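Local atomic coordinates of GGDEF and EAL domain-containing protein (Vibrio cholerae O1 str. 2010EL-1786, PDB entry 6PWK), a protein that binds c-di-GMP and, as a LapD-type receptor with GGDEF and EAL domains, probably relays its level to the control of large adhesins in biofilm formation. Residues Y358-H363 with K370-S375. Numbering follows the deposited sequence.
Sequences YLFTHH and KFTLTS
Phe-360 reaches from the turn 358-363 to helix segment 370-375, where one face of its ring receives a methyl of Leu-373. The CB bond of Phe-360 is directed toward the helix, and CG lies anti to the carbonyl carbon (chi1 -74°). CD1 of Leu-373 stands 4.2 Å from the ring centroid of Phe-360 and 19° off the ring normal, a CH-pi contact displaced toward the rim, with Phe-360 CG 4.0 Å from Leu-373 CD1. With CG of Leu-373 anti to the backbone N (chi1 178°), CD1 is the methyl over the ring; CB of Leu-373 is 4.1 Å from CD1 of Phe-360. The two side chains run past each other in opposite directions rather than meeting end on. More loosely, CG2 of Thr-372 comes up to the rim of the ring, roughly level with it, 4.3 Å from CE1 of Phe-360. No hydrogen bond crosses this apolar contact. Within the turn, OG1 of Thr-361 donates to O of Tyr-358 over 2.9 Å; the side chain of Thr-361 packs on Gln-397 and Leu-401 of helix 395-402. Tyr-358 hydrogen-bonds through OH to OE1 of Glu-167. Strand 353-356, helix 367-382 and parallel strand 386-389 form one beta-alpha-beta unit of the TIM-barrel-like EAL fold.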
loop_
_atom_site.group_PDB
_atom_site.type_symbol
_atom_site.label_atom_id
_atom_site.label_comp_id
_atom_site.label_asym_id
_atom_site.label_seq_id
_atom_site.Cartn_x
_atom_site.Cartn_y
_atom_site.Cartn_z
ATOM N N TYR A 358 5.956 25.868 12.522
ATOM C CA TYR A 358 6.187 26.512 13.809
ATOM C C TYR A 358 7.663 26.598 14.168
ATOM O O TYR A 358 8.008 27.314 15.114
ATOM C CB TYR A 358 5.420 25.783 14.914
ATOM C CG TYR A 358 6.040 24.488 15.398
ATOM C CD1 TYR A 358 5.767 23.282 14.764
ATOM C CD2 TYR A 358 6.877 24.470 16.507
ATOM C CE1 TYR A 358 6.324 22.097 15.212
ATOM C CE2 TYR A 358 7.439 23.294 16.961
ATOM C CZ TYR A 358 7.159 22.111 16.311
ATOM O OH TYR A 358 7.715 20.938 16.763
ATOM N N LEU A 359 8.535 25.895 13.445
ATOM C CA LEU A 359 9.969 26.037 13.654
ATOM C C LEU A 359 10.497 27.390 13.198
ATOM O O LEU A 359 11.653 27.714 13.493
ATOM C CB LEU A 359 10.719 24.915 12.933
ATOM C CG LEU A 359 10.508 23.509 13.498
ATOM C CD1 LEU A 359 11.293 22.486 12.697
ATOM C CD2 LEU A 359 10.910 23.467 14.962
ATOM N N PHE A 360 9.689 28.181 12.487
ATOM C CA PHE A 360 10.125 29.514 12.083
ATOM C C PHE A 360 10.076 30.504 13.238
ATOM O O PHE A 360 10.835 31.479 13.245
ATOM C CB PHE A 360 9.276 30.017 10.915
ATOM C CG PHE A 360 9.598 29.357 9.605
ATOM C CD1 PHE A 360 10.824 29.564 8.995
ATOM C CD2 PHE A 360 8.674 28.537 8.978
ATOM C CE1 PHE A 360 11.127 28.960 7.790
ATOM C CE2 PHE A 360 8.970 27.931 7.770
ATOM C CZ PHE A 360 10.199 28.143 7.176
ATOM N N THR A 361 9.201 30.278 14.216
ATOM C CA THR A 361 9.208 31.073 15.437
ATOM C C THR A 361 10.251 30.590 16.437
ATOM O O THR A 361 10.346 31.157 17.529
ATOM C CB THR A 361 7.825 31.053 16.096
ATOM O OG1 THR A 361 7.560 29.748 16.625
ATOM C CG2 THR A 361 6.746 31.412 15.086
ATOM N N HIS A 362 11.033 29.569 16.088
ATOM C CA HIS A 362 11.980 28.947 17.003
ATOM C C HIS A 362 13.416 29.405 16.793
ATOM O O HIS A 362 14.158 29.552 17.771
ATOM C CB HIS A 362 11.911 27.422 16.869
ATOM C CG HIS A 362 11.172 26.749 17.986
ATOM N ND1 HIS A 362 11.775 25.851 18.840
ATOM C CD2 HIS A 362 9.882 26.844 18.390
ATOM C CE1 HIS A 362 10.889 25.420 19.719
ATOM N NE2 HIS A 362 9.733 26.007 19.469
ATOM N N HIS A 363 13.839 29.631 15.546
ATOM C CA HIS A 363 15.222 30.014 15.237
ATOM C C HIS A 363 15.206 31.310 14.425
ATOM O O HIS A 363 15.398 31.303 13.209
ATOM C CB HIS A 363 15.947 28.894 14.510
ATOM C CG HIS A 363 16.715 27.988 15.419
ATOM N ND1 HIS A 363 17.899 28.366 16.013
ATOM C CD2 HIS A 363 16.465 26.727 15.844
ATOM C CE1 HIS A 363 18.349 27.375 16.762
ATOM N NE2 HIS A 363 17.498 26.369 16.676
ATOM N N LYS A 370 15.939 33.222 8.140
ATOM C CA LYS A 370 15.167 34.398 7.755
ATOM C C LYS A 370 15.090 34.549 6.241
ATOM O O LYS A 370 14.124 35.122 5.726
ATOM C CB LYS A 370 15.768 35.653 8.385
ATOM N N PHE A 371 16.091 34.046 5.515
ATOM C CA PHE A 371 16.059 34.127 4.057
ATOM C C PHE A 371 15.012 33.184 3.477
ATOM O O PHE A 371 14.254 33.566 2.577
ATOM C CB PHE A 371 17.441 33.816 3.484
ATOM N N THR A 372 14.957 31.947 3.977
ATOM C CA THR A 372 13.932 31.010 3.529
ATOM C C THR A 372 12.539 31.503 3.902
ATOM O O THR A 372 11.585 31.337 3.133
ATOM C CB THR A 372 14.196 29.625 4.127
ATOM O OG1 THR A 372 15.352 29.047 3.506
ATOM C CG2 THR A 372 13.003 28.700 3.928
ATOM N N LEU A 373 12.407 32.133 5.073
ATOM C CA LEU A 373 11.099 32.589 5.529
ATOM C C LEU A 373 10.534 33.671 4.615
ATOM O O LEU A 373 9.341 33.653 4.287
ATOM C CB LEU A 373 11.195 33.094 6.968
ATOM C CG LEU A 373 9.920 33.667 7.589
ATOM C CD1 LEU A 373 8.782 32.664 7.518
ATOM C CD2 LEU A 373 10.178 34.087 9.027
ATOM N N THR A 374 11.371 34.621 4.190
ATOM C CA THR A 374 10.894 35.671 3.294
ATOM C C THR A 374 10.542 35.109 1.924
ATOM O O THR A 374 9.547 35.517 1.315
ATOM C CB THR A 374 11.942 36.776 3.151
ATOM O OG1 THR A 374 12.521 37.071 4.426
ATOM C CG2 THR A 374 11.303 38.039 2.588
ATOM N N SER A 375 11.350 34.170 1.425
ATOM C CA SER A 375 11.145 33.638 0.081
ATOM C C SER A 375 9.810 32.911 -0.029
ATOM O O SER A 375 9.056 33.115 -0.987
ATOM C CB SER A 375 12.299 32.709 -0.293
ATOM O OG SER A 375 12.100 32.135 -1.573
#